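Side-chain contacts in threonine--tRNA ligase catalytic subunit (Aeropyrum pernix, PDB 3A32), which probably attaches threonine to its cognate tRNA in two steps, activation by ATP and then transfer, as a zinc-binding class II synthetase probably unable to edit mischarged seryl-tRNA: residues K365-D369 against K370-V374; I403-K406 against E407-K411; R290-L293 against Y294-V297; L117-L120 against N121-K125; E318-L321 against G322-E326. All blocks are in the same frame, centred on the assembly; numbering follows the deposited sequence.

Contact 1: K365-D369 against K370-V374; sequences KGLLD and KGFRV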
# COMPACT_ATOMS: atom_id res chain seq x y z
N LYS A 365 26.72 2.13 -0.48
CA LYS A 365 26.08 3.04 -1.45
C LYS A 365 25.51 2.29 -2.64
O LYS A 365 24.41 2.60 -3.08
CB LYS A 365 27.04 4.11 -2.00
CG LYS A 365 27.40 5.22 -1.02
CD LYS A 365 28.60 6.11 -1.56
CE LYS A 365 29.24 6.96 -0.44
NZ LYS A 365 28.46 6.97 0.86
N GLY A 366 26.28 1.35 -3.17
CA GLY A 366 25.86 0.62 -4.36
C GLY A 366 24.61 -0.23 -4.08
O GLY A 366 23.68 -0.29 -4.91
N LEU A 367 24.60 -0.92 -2.94
CA LEU A 367 23.37 -1.70 -2.49
C LEU A 367 22.14 -0.81 -2.27
O LEU A 367 21.03 -1.18 -2.65
CB LEU A 367 23.67 -2.47 -1.22
CG LEU A 367 24.70 -3.58 -1.51
CD1 LEU A 367 25.17 -4.13 -0.18
CD2 LEU A 367 24.11 -4.67 -2.39
N LEU A 368 22.34 0.37 -1.67
CA LEU A 368 21.27 1.36 -1.54
C LEU A 368 20.74 1.77 -2.89
O LEU A 368 19.56 1.82 -3.07
CB LEU A 368 21.71 2.60 -0.75
CG LEU A 368 21.85 2.42 0.77
CD1 LEU A 368 22.82 3.43 1.37
CD2 LEU A 368 20.48 2.54 1.42
N ASP A 369 21.61 2.02 -3.86
CA ASP A 369 21.18 2.39 -5.22
C ASP A 369 20.41 1.26 -5.94
O ASP A 369 19.57 1.55 -6.80
CB ASP A 369 22.37 2.81 -6.09
CG ASP A 369 22.98 4.14 -5.65
OD1 ASP A 369 22.41 4.87 -4.78
OD2 ASP A 369 24.06 4.46 -6.19
N LYS A 370 20.70 -0.00 -5.62
CA LYS A 370 19.86 -1.12 -6.13
C LYS A 370 18.49 -1.26 -5.43
O LYS A 370 17.64 -2.07 -5.83
CB LYS A 370 20.65 -2.42 -6.14
CG LYS A 370 21.78 -2.39 -7.20
CD LYS A 370 22.18 -3.76 -7.62
CE LYS A 370 23.37 -3.72 -8.55
NZ LYS A 370 22.90 -3.41 -9.91
N GLY A 371 18.28 -0.46 -4.37
CA GLY A 371 16.99 -0.43 -3.70
C GLY A 371 16.92 -1.27 -2.43
O GLY A 371 15.82 -1.56 -1.94
N PHE A 372 18.08 -1.66 -1.88
CA PHE A 372 18.15 -2.54 -0.71
C PHE A 372 18.15 -1.76 0.58
O PHE A 372 18.49 -0.54 0.60
CB PHE A 372 19.42 -3.41 -0.74
CG PHE A 372 19.43 -4.43 -1.86
CD1 PHE A 372 18.50 -5.48 -1.88
CD2 PHE A 372 20.39 -4.36 -2.87
CE1 PHE A 372 18.50 -6.44 -2.88
CE2 PHE A 372 20.40 -5.31 -3.90
CZ PHE A 372 19.43 -6.34 -3.90
N ARG A 373 17.81 -2.45 1.67
CA ARG A 373 17.91 -1.86 3.02
C ARG A 373 19.27 -2.23 3.67
O ARG A 373 19.55 -3.42 3.92
CB ARG A 373 16.71 -2.24 3.87
CG ARG A 373 15.37 -1.55 3.38
CD ARG A 373 14.18 -1.85 4.24
NE ARG A 373 13.86 -3.27 4.32
CZ ARG A 373 13.13 -3.94 3.43
NH1 ARG A 373 12.62 -3.31 2.37
NH2 ARG A 373 12.87 -5.24 3.61
N VAL A 374 20.08 -1.20 3.93
CA VAL A 374 21.50 -1.35 4.26
C VAL A 374 21.81 -0.69 5.63
O VAL A 374 21.28 0.39 5.95
CB VAL A 374 22.43 -0.78 3.11
CG1 VAL A 374 23.95 -1.10 3.37
CG2 VAL A 374 22.03 -1.35 1.76

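Contact 2: I403-K406 against E407-K411; sequences IGAK and EVREK. With SO4 (sulfate ion), chain D.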
# COMPACT_ATOMS: atom_id res chain seq x y z
N ILE A 403 33.82 -6.92 6.02
CA ILE A 403 34.92 -6.41 5.25
C ILE A 403 36.10 -6.04 6.13
O ILE A 403 36.08 -5.02 6.77
CB ILE A 403 34.57 -5.24 4.36
CG1 ILE A 403 33.37 -5.60 3.47
CG2 ILE A 403 35.87 -4.87 3.49
CD1 ILE A 403 32.63 -4.47 2.96
N GLY A 404 37.08 -6.94 6.19
CA GLY A 404 38.34 -6.69 6.88
C GLY A 404 39.55 -6.71 5.92
O GLY A 404 39.40 -6.76 4.70
N ALA A 405 40.73 -6.63 6.51
CA ALA A 405 42.02 -6.64 5.80
C ALA A 405 42.14 -7.84 4.87
O ALA A 405 42.61 -7.72 3.76
CB ALA A 405 43.16 -6.67 6.85
N LYS A 406 41.75 -9.02 5.35
CA LYS A 406 41.80 -10.27 4.61
C LYS A 406 40.91 -10.20 3.36
O LYS A 406 41.30 -10.65 2.29
CB LYS A 406 41.32 -11.40 5.54
CG LYS A 406 41.55 -12.80 4.96
CD LYS A 406 41.22 -13.97 5.96
CE LYS A 406 41.76 -13.74 7.41
NZ LYS A 406 42.45 -14.96 8.08
N GLU A 407 39.69 -9.68 3.52
CA GLU A 407 38.75 -9.53 2.41
C GLU A 407 39.27 -8.59 1.34
O GLU A 407 39.16 -8.85 0.16
CB GLU A 407 37.37 -9.00 2.90
CG GLU A 407 36.56 -10.02 3.71
CD GLU A 407 37.20 -10.37 5.04
OE1 GLU A 407 37.77 -9.47 5.72
OE2 GLU A 407 37.16 -11.54 5.38
N VAL A 408 39.80 -7.47 1.77
CA VAL A 408 40.45 -6.57 0.85
C VAL A 408 41.68 -7.23 0.11
O VAL A 408 41.82 -7.14 -1.11
CB VAL A 408 40.87 -5.33 1.61
CG1 VAL A 408 41.87 -4.55 0.83
CG2 VAL A 408 39.61 -4.46 1.98
N ARG A 409 42.57 -7.90 0.84
CA ARG A 409 43.80 -8.42 0.23
C ARG A 409 43.54 -9.64 -0.64
O ARG A 409 44.21 -9.84 -1.67
CB ARG A 409 44.80 -8.78 1.32
CG ARG A 409 45.43 -7.60 1.98
CD ARG A 409 45.90 -7.99 3.39
NE ARG A 409 46.56 -6.83 3.98
CZ ARG A 409 47.02 -6.75 5.23
NH1 ARG A 409 46.90 -7.79 6.06
NH2 ARG A 409 47.60 -5.63 5.64
N GLU A 410 42.57 -10.46 -0.25
CA GLU A 410 42.27 -11.69 -1.00
C GLU A 410 41.20 -11.49 -2.03
O GLU A 410 40.99 -12.38 -2.87
CB GLU A 410 41.84 -12.80 -0.06
CG GLU A 410 42.96 -13.14 0.85
CD GLU A 410 42.61 -14.17 1.87
OE1 GLU A 410 41.47 -14.71 1.84
OE2 GLU A 410 43.50 -14.43 2.72
N LYS A 411 40.49 -10.37 -1.95
CA LYS A 411 39.43 -10.04 -2.94
C LYS A 411 38.30 -11.03 -2.90
O LYS A 411 37.77 -11.44 -3.93
CB LYS A 411 40.00 -9.90 -4.37
CG LYS A 411 40.97 -8.71 -4.53
CD LYS A 411 40.33 -7.36 -4.91
CE LYS A 411 41.33 -6.20 -4.71
NZ LYS A 411 42.67 -6.33 -5.50
S SO4 D . 39.07 -17.04 7.23
O1 SO4 D . 40.26 -16.74 8.02
O2 SO4 D . 39.43 -18.06 6.24
O3 SO4 D . 38.02 -17.50 8.14
O4 SO4 D . 38.55 -15.80 6.65

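Contact 3: R290-L293 against Y294-V297; sequences RFRL and YDVV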
# COMPACT_ATOMS: atom_id res chain seq x y z
N ARG A 290 -29.19 -10.89 2.81
CA ARG A 290 -29.26 -9.48 3.21
C ARG A 290 -29.00 -8.48 2.06
O ARG A 290 -29.65 -7.42 2.00
CB ARG A 290 -28.31 -9.22 4.38
CG ARG A 290 -28.67 -9.99 5.65
CD ARG A 290 -30.01 -9.58 6.23
NE ARG A 290 -29.97 -8.33 7.02
CZ ARG A 290 -31.01 -7.48 7.18
NH1 ARG A 290 -32.20 -7.70 6.59
NH2 ARG A 290 -30.87 -6.37 7.91
N PHE A 291 -28.10 -8.82 1.15
CA PHE A 291 -27.79 -7.98 -0.02
C PHE A 291 -28.44 -8.49 -1.31
O PHE A 291 -28.09 -8.03 -2.39
CB PHE A 291 -26.28 -7.93 -0.24
CG PHE A 291 -25.57 -7.02 0.73
CD1 PHE A 291 -25.49 -5.65 0.49
CD2 PHE A 291 -25.02 -7.54 1.90
CE1 PHE A 291 -24.83 -4.82 1.37
CE2 PHE A 291 -24.37 -6.71 2.80
CZ PHE A 291 -24.28 -5.36 2.55
N ARG A 292 -29.34 -9.47 -1.19
CA ARG A 292 -30.15 -9.95 -2.29
C ARG A 292 -29.30 -10.47 -3.44
O ARG A 292 -29.63 -10.28 -4.62
CB ARG A 292 -31.15 -8.86 -2.70
CG ARG A 292 -32.16 -8.59 -1.56
CD ARG A 292 -32.67 -7.16 -1.61
NE ARG A 292 -33.49 -6.74 -0.46
CZ ARG A 292 -34.22 -5.62 -0.44
NH1 ARG A 292 -34.24 -4.82 -1.50
NH2 ARG A 292 -34.93 -5.29 0.63
N LEU A 293 -28.23 -11.19 -3.08
CA LEU A 293 -27.29 -11.73 -4.07
C LEU A 293 -27.81 -12.94 -4.82
O LEU A 293 -27.46 -13.13 -5.99
CB LEU A 293 -25.94 -12.05 -3.43
CG LEU A 293 -25.27 -10.85 -2.68
CD1 LEU A 293 -23.88 -11.23 -2.22
CD2 LEU A 293 -25.28 -9.56 -3.60
N TYR A 294 -28.60 -13.75 -4.13
CA TYR A 294 -29.26 -14.92 -4.71
C TYR A 294 -30.23 -14.47 -5.84
O TYR A 294 -30.24 -15.05 -6.90
CB TYR A 294 -30.01 -15.71 -3.64
CG TYR A 294 -29.19 -16.53 -2.67
CD1 TYR A 294 -28.01 -17.16 -3.07
CD2 TYR A 294 -29.60 -16.70 -1.34
CE1 TYR A 294 -27.27 -17.91 -2.20
CE2 TYR A 294 -28.88 -17.47 -0.46
CZ TYR A 294 -27.71 -18.07 -0.89
OH TYR A 294 -26.96 -18.88 -0.06
N ASP A 295 -31.02 -13.42 -5.57
CA ASP A 295 -31.88 -12.75 -6.54
C ASP A 295 -31.09 -12.19 -7.71
O ASP A 295 -31.35 -12.55 -8.86
CB ASP A 295 -32.73 -11.66 -5.86
CG ASP A 295 -33.80 -12.27 -4.94
OD1 ASP A 295 -34.20 -13.43 -5.18
OD2 ASP A 295 -34.22 -11.60 -3.97
N VAL A 296 -30.09 -11.36 -7.41
CA VAL A 296 -29.25 -10.72 -8.41
C VAL A 296 -28.54 -11.73 -9.32
O VAL A 296 -28.53 -11.59 -10.55
CB VAL A 296 -28.27 -9.69 -7.74
CG1 VAL A 296 -27.09 -9.42 -8.64
CG2 VAL A 296 -29.01 -8.41 -7.42
N VAL A 297 -27.97 -12.78 -8.75
CA VAL A 297 -27.29 -13.83 -9.55
C VAL A 297 -28.26 -14.66 -10.39
O VAL A 297 -27.93 -15.12 -11.49
CB VAL A 297 -26.41 -14.73 -8.63
CG1 VAL A 297 -25.84 -15.92 -9.36
CG2 VAL A 297 -25.30 -13.89 -8.01

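Contact 4: L117-L120 against N121-K125; sequences LLFL and NEVAK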
# COMPACT_ATOMS: atom_id res chain seq x y z
N LEU A 117 -20.87 -4.27 -2.20
CA LEU A 117 -21.30 -3.11 -2.96
C LEU A 117 -20.54 -2.98 -4.30
O LEU A 117 -21.12 -2.59 -5.33
CB LEU A 117 -21.18 -1.81 -2.12
CG LEU A 117 -22.15 -1.53 -0.93
CD1 LEU A 117 -21.82 -0.18 -0.29
CD2 LEU A 117 -23.67 -1.55 -1.33
N LEU A 118 -19.24 -3.29 -4.28
CA LEU A 118 -18.42 -3.23 -5.50
C LEU A 118 -18.85 -4.28 -6.51
O LEU A 118 -18.87 -4.03 -7.67
CB LEU A 118 -16.90 -3.43 -5.19
CG LEU A 118 -16.19 -2.30 -4.41
CD1 LEU A 118 -14.69 -2.52 -4.24
CD2 LEU A 118 -16.46 -0.96 -5.06
N PHE A 119 -19.11 -5.49 -6.05
CA PHE A 119 -19.82 -6.47 -6.88
C PHE A 119 -21.15 -5.90 -7.44
O PHE A 119 -21.39 -5.94 -8.64
CB PHE A 119 -20.11 -7.74 -6.09
CG PHE A 119 -20.99 -8.74 -6.84
CD1 PHE A 119 -20.47 -9.50 -7.89
CD2 PHE A 119 -22.32 -8.95 -6.46
CE1 PHE A 119 -21.27 -10.45 -8.59
CE2 PHE A 119 -23.15 -9.88 -7.15
CZ PHE A 119 -22.60 -10.63 -8.22
N LEU A 120 -21.99 -5.35 -6.57
CA LEU A 120 -23.27 -4.82 -7.00
C LEU A 120 -23.13 -3.71 -8.01
O LEU A 120 -23.91 -3.66 -8.95
CB LEU A 120 -24.14 -4.38 -5.81
CG LEU A 120 -24.68 -5.55 -4.98
CD1 LEU A 120 -25.37 -5.06 -3.71
CD2 LEU A 120 -25.61 -6.54 -5.82
N ASN A 121 -22.14 -2.84 -7.83
CA ASN A 121 -21.95 -1.75 -8.81
C ASN A 121 -21.57 -2.29 -10.21
O ASN A 121 -22.05 -1.77 -11.20
CB ASN A 121 -20.92 -0.71 -8.32
CG ASN A 121 -20.65 0.36 -9.36
OD1 ASN A 121 -21.54 1.14 -9.72
ND2 ASN A 121 -19.40 0.40 -9.84
N GLU A 122 -20.72 -3.33 -10.27
CA GLU A 122 -20.26 -3.90 -11.52
C GLU A 122 -21.37 -4.65 -12.22
O GLU A 122 -21.44 -4.67 -13.45
CB GLU A 122 -19.02 -4.81 -11.33
CG GLU A 122 -17.86 -4.11 -10.65
CD GLU A 122 -17.12 -3.04 -11.51
OE1 GLU A 122 -17.45 -2.82 -12.68
OE2 GLU A 122 -16.19 -2.40 -10.99
N VAL A 123 -22.26 -5.28 -11.44
CA VAL A 123 -23.41 -5.93 -12.03
C VAL A 123 -24.34 -4.88 -12.64
O VAL A 123 -24.81 -5.04 -13.76
CB VAL A 123 -24.10 -6.94 -11.02
CG1 VAL A 123 -25.49 -7.48 -11.54
CG2 VAL A 123 -23.16 -8.07 -10.74
N ALA A 124 -24.58 -3.77 -11.94
CA ALA A 124 -25.45 -2.73 -12.48
C ALA A 124 -24.92 -2.18 -13.83
O ALA A 124 -25.67 -2.01 -14.77
CB ALA A 124 -25.66 -1.62 -11.48
N LYS A 125 -23.61 -1.93 -13.91
CA LYS A 125 -22.94 -1.41 -15.09
C LYS A 125 -22.79 -2.42 -16.25
O LYS A 125 -23.06 -2.07 -17.40
CB LYS A 125 -21.57 -0.89 -14.65
CG LYS A 125 -21.71 0.35 -13.72
CD LYS A 125 -20.37 0.87 -13.25
CE LYS A 125 -19.57 1.40 -14.43
NZ LYS A 125 -18.26 1.97 -14.04
O HOH W 1 -17.77 -1.32 -8.22

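Contact 5: E318-L321 against G322-E326; sequences ERFL and GVYLE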
# COMPACT_ATOMS: atom_id res chain seq x y z
N GLU A 318 -0.90 -8.49 11.54
CA GLU A 318 -0.23 -8.24 12.83
C GLU A 318 -0.10 -9.53 13.65
O GLU A 318 0.99 -9.86 14.15
CB GLU A 318 -0.99 -7.15 13.62
CG GLU A 318 -0.89 -5.73 13.05
CD GLU A 318 -1.77 -5.49 11.84
OE1 GLU A 318 -2.55 -6.38 11.44
OE2 GLU A 318 -1.68 -4.41 11.24
N ARG A 319 -1.21 -10.26 13.78
CA ARG A 319 -1.21 -11.49 14.60
C ARG A 319 -0.25 -12.49 13.99
O ARG A 319 0.67 -12.95 14.67
CB ARG A 319 -2.58 -12.12 14.70
CG ARG A 319 -2.61 -13.32 15.61
CD ARG A 319 -3.98 -14.03 15.64
NE ARG A 319 -4.01 -14.85 16.86
CZ ARG A 319 -3.51 -16.08 17.00
NH1 ARG A 319 -3.00 -16.79 15.96
NH2 ARG A 319 -3.57 -16.65 18.21
N PHE A 320 -0.44 -12.79 12.69
CA PHE A 320 0.48 -13.64 11.92
C PHE A 320 1.92 -13.26 12.15
O PHE A 320 2.73 -14.10 12.35
CB PHE A 320 0.24 -13.57 10.39
CG PHE A 320 0.99 -14.63 9.65
CD1 PHE A 320 0.40 -15.87 9.41
CD2 PHE A 320 2.32 -14.43 9.27
CE1 PHE A 320 1.12 -16.90 8.77
CE2 PHE A 320 3.04 -15.44 8.63
CZ PHE A 320 2.45 -16.68 8.38
N LEU A 321 2.23 -11.97 12.01
CA LEU A 321 3.59 -11.45 12.19
C LEU A 321 4.08 -11.67 13.63
O LEU A 321 5.23 -12.05 13.82
CB LEU A 321 3.66 -9.97 11.77
CG LEU A 321 5.06 -9.38 11.95
CD1 LEU A 321 6.07 -10.06 11.00
CD2 LEU A 321 5.08 -7.84 11.76
N GLY A 322 3.21 -11.48 14.62
CA GLY A 322 3.55 -11.73 16.01
C GLY A 322 4.01 -13.16 16.25
O GLY A 322 5.06 -13.41 16.86
N VAL A 323 3.21 -14.11 15.78
CA VAL A 323 3.47 -15.51 16.00
C VAL A 323 4.67 -15.92 15.18
O VAL A 323 5.51 -16.67 15.72
CB VAL A 323 2.30 -16.39 15.62
CG1 VAL A 323 2.66 -17.91 15.91
CG2 VAL A 323 1.05 -15.97 16.42
N TYR A 324 4.79 -15.40 13.93
CA TYR A 324 6.00 -15.61 13.13
C TYR A 324 7.28 -15.18 13.89
O TYR A 324 8.26 -15.89 13.93
CB TYR A 324 5.92 -14.89 11.75
CG TYR A 324 7.17 -15.17 10.95
CD1 TYR A 324 7.23 -16.25 10.02
CD2 TYR A 324 8.32 -14.41 11.16
CE1 TYR A 324 8.40 -16.53 9.33
CE2 TYR A 324 9.49 -14.68 10.48
CZ TYR A 324 9.54 -15.74 9.56
OH TYR A 324 10.74 -16.00 8.94
N LEU A 325 7.27 -13.99 14.47
CA LEU A 325 8.47 -13.50 15.16
C LEU A 325 8.87 -14.45 16.30
O LEU A 325 10.05 -14.64 16.53
CB LEU A 325 8.30 -12.05 15.67
CG LEU A 325 8.23 -10.97 14.59
CD1 LEU A 325 7.67 -9.64 15.19
CD2 LEU A 325 9.63 -10.78 13.93
N GLU A 326 7.91 -15.05 16.99
CA GLU A 326 8.20 -16.04 18.00
C GLU A 326 8.70 -17.36 17.45
O GLU A 326 9.78 -17.80 17.83
CB GLU A 326 7.05 -16.18 19.00
CG GLU A 326 6.92 -14.90 19.91
CD GLU A 326 5.63 -14.88 20.75
OE1 GLU A 326 4.99 -15.94 20.76
OE2 GLU A 326 5.23 -13.83 21.36

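Contact 1: K365-D369 against K370-V374
Phe372 and Leu367 meet at the C-terminal end of helix 353-369, where a Schellman motif turns the chain into strand 373-380 of a beta-alpha-beta unit in the anticodon-binding domain. The backbone bonds come first. Phe372 N reaches back five residues to Leu367 O (3.1 Å), and Gly371 N binds Leu368 O (2.9 Å) from above the carbonyl plane, 61° out of it. Gly371, with phi 99°, makes the reversal; a CB there would press on the carbonyl O of the preceding residue.

Apolar contacts join the last helical turn to the residues after it. The Phe372 ring sets its CD2 against Leu367 CD2 at 3.8 Å, the two side chains crossing at a slant, while Leu367 O lies near the ring plane at its edge. The ring also meets Phe341 edge-to-face and packs on helix 435-457. Replacing Phe372 with alanine would probably open a gap beside Leu367 and cost Phe341 this edge-to-face partner. Val374, already in the strand, points back at the helix: with CG2 beside the backbone N and CG1 anti to it (chi1 -173°), CG2 lies 3.6 Å from Leu367 CB and 3.9 Å from Leu368 CG.

Contact 2: I403-K406 against E407-K411
Glu407 bends back over the start of helix 405-410 to meet Gly404, the N-cap residue. Its CG stands beside its own backbone N, and the chain then folds at chi2 (66°), which carries OE1 to 2.7 Å from Gly404 N. The N-H meets OE1 on the anti side, 28° out of the carboxylate plane, and the bond is bent, at 137°. A CB on Gly404 would clash with that same oxygen.

Lys406 and Glu410, one turn apart, run side by side and point the same way. They touch through the lysine's methylene: CG of Lys406 lies 3.4 Å from OE2 of Glu410. The charged ends do not meet, for Lys406 bends at chi3 and sends NZ to O1 of a sulfate ion at 2.8 Å, an anion probably from the crystallisation liquor and also bound by Arg427. Arg409, extended from CG to NE, spreads its guanidinium so that Ala405 CB sits over one face, 4.0 Å from NH1 and displaced toward the rim. CG2 of Ile403 crosses CG2 of Val408 at about a right angle, 4.1 Å away, and both residues pack on helix 353-369. Accepting the N-cap N-H, Glu407 supplies the N3-carboxylate half of a capping box alone, glycine having no side chain for the reciprocal bond, where a short helix follows strand 399-403 of the anticodon-binding domain.

Contact 3: R290-L293 against Y294-V297
Val296 rises from the first turn of helix 293-301 against the carbonyl of Arg292, the residue at the N-cap. Its CB lies 3.5 Å from Arg292 O and its CG2 closer still, at 3.4 Å, because CG2 stands beside the backbone N while CG1 is anti to it (chi1 159°). The same oxygen accepts the Val296 N-H at 3.0 Å in a fairly straight bond of 166°, so amide and methyl both lie against this oxygen. At the tips of the side chain the contacts leave the turn: CG1 reaches Val123 and CG2 reaches Leu120, both on helix 112-126.

One residue on, the pattern recurs. Val297 N binds Leu293 O at 2.8 Å, and CG2 of Val297 presses on that oxygen from 3.1 Å. The Asp295 side chain comes near Arg292 O with its CB, at 3.6 Å; its OD1 pairs with Arg298, while the Arg292 guanidinium makes a cation-pi contact with Phe29 of the second subunit. Tyr294 carries its hydroxyl away to Glu224.

Arg292 has a double role. With positive phi (59°) it is the C-prime residue of the Schellman motif ending helix 287-290, and its carbonyl then starts the next helix, so two helices join with almost no linker. In the class II catalytic core this junction lies between helix 112-126, which receives Leu293 and Val296, and strand 306-316, on which Leu293, Tyr294 and Val297 rest; Val28 of the second subunit packs against Arg292 and Val296.

Contact 4: L117-L120 against N121-K125
Four successive i to i+4 backbone bonds, from Asn121 N to Leu117 O through Ala124 N to Leu120 O, hold 117-125 as regular alpha-helix within helix 112-126 of the class II catalytic core. The chief side-chain pair is Phe119 with Val123, one turn apart. With CG anti to the backbone N (chi1 173°), the phenyl group swings toward the next turn, and Val123 CG2 comes down over one face: a CH-pi contact, 3.9 Å from the ring centroid and 21° off the normal, displaced toward the CZ side of the rim.

The ring also meets Phe134 edge-to-face. A serine at Phe119 would probably leave the Val123 methyl without its aromatic floor and Phe134 without this ring partner. Val123 also packs on helix 293-301, through Val296, Glu300 and Phe301.

Polar groups gather on another side, near the second subunit, whose Phe33 and Leu46 pack on Asn121 and Glu122. Glu122 folds at chi2 (-72°), laying CG 3.1 Å from Leu118 O. The same carbonyl accepts from two donors, the Glu122 N-H at 3.3 Å and a water. The water donates to Leu118 O at 3.0 Å, accepts from Asn121 ND2 at 2.9 Å, and gives a weak bond to Glu122 OE2 at 3.4 Å.

Contact 5: E318-L321 against G322-E326
Arg319 leaves helix 317-327 with CG anti to its backbone N (chi1 -176°) and continues extended to NE, which lays it alongside Val323, both side chains pointing the same way. Val323 holds CG2 beside its own backbone N, and this methyl sits over one face of the Arg319 guanidinium, 4.2 Å from NH1, as well as 3.5 Å from Arg319 O. The carbonyl meanwhile takes the Val323 N-H from a direction close to its own axis, at 3.0 Å.

Leu321 and Leu325 form a second pair a turn apart. They differ in rotamer: Leu321 has CG anti to the backbone N (chi1 180°), whereas Leu325 sets CG beside its backbone N, and the two side chains meet at a slant, CG of Leu321 4.2 Å from CD1 of Leu325. CG of Leu325 also lies 3.3 Å from Leu321 O. Between Phe320 and Tyr324 the touch is slight, CE2 to CB at 4.3 Å. Gly322 N binds Glu318 O at 2.8 Å, and a CB on this glycine would sit tightly against Arg319 O.

Different side chains of the helix meet different parts of the fold. Phe320, Val323 and Tyr324 lie on strand 273-284, with Trp276 touching all three; Leu325 turns to helix 9-15; and Glu318 is held by a salt bridge to Arg52 and a hydrogen bond from Thr161 N of strand 159-170.

Contacts 3 and 4 are the one pair that touch: Leu293 and Val296 of helix 293-301 meet Leu120 and Val123 of helix 112-126, and both contacts border the second subunit. Contact 5 shares their catalytic core but lies nearest the centre of the chain and meets no other subunit. Contacts 1 and 2 belong to the anticodon-binding domain, about 21 Å apart between centres; contact 1 closes helix 353-369, on which Ile403 and Val408 of contact 2 pack. Buried contacts 4 and 5 rest on mid-helix packing; contacts 1, 2 and 3 lie at helix ends, capped by backbone bonds in 1 and at the helix before contact 3, by a carboxylate in 2, the most exposed.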